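Local coordinates for protein serine-pyruvate aminotransferase (agxt) (Sulfolobus solfataricus, PDB 3ZRP) that uses pyridoxal 5'-phosphate as cofactor and probably transfers amino groups between amino acids such as serine or alanine and 2-oxo acids such as pyruvate or glyoxylate, at residues R45-A50 and R257-E262. Residues are numbered along the deposited sequence; the frame is centred on the assembly and turned at random.
Sequences RYVMGA and RLIEKE
Tyr46 and Glu260 meet flat against flat: in one of its two modelled conformers, Glu260 lays its carboxylate over one face of the phenol ring, the two planes only 6° apart, with CD 4.1 Å above the plane of the Tyr46 ring and over its centre. OE1 of Glu260 sits 4.0 Å from CG of Tyr46, while OE2 lies over the CD1–CE1 side. This is van der Waals stacking, and no hydrogen bond links the two segments. The chain of Glu260 stays nearly extended, and a modest bend at chi2 (137°) turns the carboxylate over the ring. Tyr46 has its CG trans to the backbone N (chi1 175°), which sends the ring across to helix 246-262, where CE2 comes within 3.9 Å of CA of Glu260. Its OH accepts a hydrogen bond from the backbone N of Ile264, at the start of helix 264-284. A tyrosine thus suits the helix flank, offering a flat apolar surface and a polar end; an alanine here would probably leave the Ile264 amide without this acceptor and open a gap beside the Glu260 backbone and Ile259. Deeper in, methyls meet: CG1 of Val47 touches CG2 of Ile259 at 3.8 Å, the branched side chains crossing at about a right angle. CG2 of Ile259 also approaches the rim of the ring, close to CE2. Such compact aliphatic residues fit the buried side, where Val168 also packs on Val47. The whole is helix-to-helix packing, joining the C-terminal end of helix 31-48, closed at Gly49 by a Schellman motif, to that of helix 246-262 within the class-V aminotransferase fold.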
loop_
_atom_site.group_PDB
_atom_site.type_symbol
_atom_site.label_atom_id
_atom_site.label_comp_id
_atom_site.label_asym_id
_atom_site.label_seq_id
_atom_site.Cartn_x
_atom_site.Cartn_y
_atom_site.Cartn_z
ATOM N N ARG A 45 16.708 -11.084 2.616
ATOM C CA ARG A 45 17.906 -11.791 2.136
ATOM C C ARG A 45 17.975 -13.203 2.707
ATOM O O ARG A 45 18.305 -14.164 1.998
ATOM C CB ARG A 45 19.187 -11.031 2.488
ATOM C CG ARG A 45 19.421 -9.758 1.696
ATOM C CD ARG A 45 20.915 -9.426 1.674
ATOM N NE ARG A 45 21.185 -8.044 1.254
ATOM C CZ ARG A 45 21.062 -6.986 2.042
ATOM N NH1 ARG A 45 20.682 -7.138 3.292
ATOM N NH2 ARG A 45 21.314 -5.780 1.581
ATOM N N TYR A 46 17.669 -13.313 3.997
ATOM C CA TYR A 46 17.691 -14.587 4.706
ATOM C C TYR A 46 16.708 -15.621 4.124
ATOM O O TYR A 46 17.102 -16.747 3.804
ATOM C CB TYR A 46 17.485 -14.338 6.218
ATOM C CG TYR A 46 17.381 -15.608 7.036
ATOM C CD1 TYR A 46 18.518 -16.391 7.309
ATOM C CD2 TYR A 46 16.156 -16.037 7.531
ATOM C CE1 TYR A 46 18.414 -17.575 8.034
ATOM C CE2 TYR A 46 16.040 -17.213 8.256
ATOM C CZ TYR A 46 17.179 -17.977 8.504
ATOM O OH TYR A 46 17.060 -19.127 9.233
ATOM N N VAL A 47 15.434 -15.249 3.949
ATOM C CA VAL A 47 14.441 -16.207 3.453
ATOM C C VAL A 47 14.577 -16.497 1.945
ATOM O O VAL A 47 14.135 -17.550 1.455
ATOM C CB VAL A 47 12.972 -15.799 3.797
ATOM C CG1 VAL A 47 12.793 -15.626 5.305
ATOM C CG2 VAL A 47 12.553 -14.528 3.048
ATOM N N MET A 48 15.175 -15.577 1.207
ATOM C CA MET A 48 15.422 -15.819 -0.212
ATOM C C MET A 48 16.805 -16.409 -0.498
ATOM O O MET A 48 17.118 -16.758 -1.635
ATOM C CB MET A 48 15.181 -14.563 -1.014
ATOM C CG MET A 48 13.713 -14.411 -1.346
ATOM S SD MET A 48 13.401 -12.795 -2.001
ATOM C CE MET A 48 11.621 -12.813 -2.161
ATOM N N GLY A 49 17.630 -16.536 0.536
ATOM C CA GLY A 49 18.961 -17.127 0.391
ATOM C C GLY A 49 19.848 -16.310 -0.516
ATOM O O GLY A 49 20.107 -16.708 -1.644
ATOM N N ALA A 50 20.296 -15.156 -0.029
ATOM C CA ALA A 50 21.214 -14.312 -0.780
ATOM C C ALA A 50 22.137 -13.541 0.145
ATOM O O ALA A 50 21.765 -13.175 1.250
ATOM C CB ALA A 50 20.449 -13.350 -1.672
ATOM N N ARG A 257 11.572 -11.992 12.667
ATOM C CA ARG A 257 12.245 -12.434 13.914
ATOM C C ARG A 257 11.817 -13.866 14.234
ATOM O O ARG A 257 12.654 -14.724 14.476
ATOM C CB ARG A 257 11.981 -11.485 15.094
ATOM C CG ARG A 257 12.962 -11.660 16.299
ATOM C CD ARG A 257 12.525 -10.833 17.543
ATOM N NE ARG A 257 11.181 -11.205 18.004
ATOM C CZ ARG A 257 10.900 -12.270 18.760
ATOM N NH1 ARG A 257 11.871 -13.092 19.169
ATOM N NH2 ARG A 257 9.643 -12.516 19.118
ATOM N N LEU A 258 10.508 -14.121 14.177
ATOM C CA LEU A 258 9.961 -15.460 14.401
ATOM C C LEU A 258 10.431 -16.508 13.371
ATOM O O LEU A 258 10.698 -17.648 13.744
ATOM C CB LEU A 258 8.443 -15.396 14.480
ATOM C CG LEU A 258 7.936 -14.538 15.655
ATOM C CD1 LEU A 258 6.419 -14.386 15.615
ATOM C CD2 LEU A 258 8.421 -15.106 17.011
ATOM N N ILE A 259 10.570 -16.107 12.106
ATOM C CA ILE A 259 11.055 -16.994 11.035
ATOM C C ILE A 259 12.512 -17.383 11.281
ATOM O O ILE A 259 12.866 -18.567 11.165
ATOM C CB ILE A 259 10.857 -16.358 9.616
ATOM C CG1 ILE A 259 9.360 -16.266 9.282
ATOM C CG2 ILE A 259 11.596 -17.148 8.549
ATOM C CD1 ILE A 259 9.029 -15.484 7.989
ATOM N N GLU A 260 13.340 -16.410 11.647
ATOM C CA GLU A 260 14.748 -16.697 11.928
ATOM C C GLU A 260 14.878 -17.570 13.180
ATOM O O GLU A 260 15.703 -18.474 13.219
ATOM C CB GLU A 260 15.598 -15.424 12.032
ATOM C CG GLU A 260 17.120 -15.729 12.091
ATOM C CD GLU A 260 17.982 -14.798 11.232
ATOM O OE1 GLU A 260 17.450 -13.853 10.610
ATOM O OE2 GLU A 260 19.209 -15.025 11.166
ATOM N N LYS A 261 14.035 -17.318 14.178
ATOM C CA LYS A 261 13.996 -18.151 15.388
ATOM C C LYS A 261 13.681 -19.628 15.077
ATOM O O LYS A 261 14.393 -20.520 15.561
ATOM C CB LYS A 261 13.027 -17.576 16.417
ATOM C CG LYS A 261 12.903 -18.377 17.702
ATOM C CD LYS A 261 12.046 -17.646 18.707
ATOM C CE LYS A 261 10.939 -18.552 19.188
ATOM N NZ LYS A 261 10.942 -18.585 20.667
ATOM N N GLU A 262 12.650 -19.891 14.268
ATOM C CA GLU A 262 12.350 -21.253 13.836
ATOM C C GLU A 262 13.467 -21.824 12.954
ATOM O O GLU A 262 13.798 -23.013 13.052
ATOM C CB GLU A 262 10.992 -21.330 13.112
ATOM C CG GLU A 262 10.748 -22.679 12.413
ATOM C CD GLU A 262 9.349 -22.858 11.887
ATOM O OE1 GLU A 262 8.725 -21.863 11.497
ATOM O OE2 GLU A 262 8.875 -24.011 11.837
#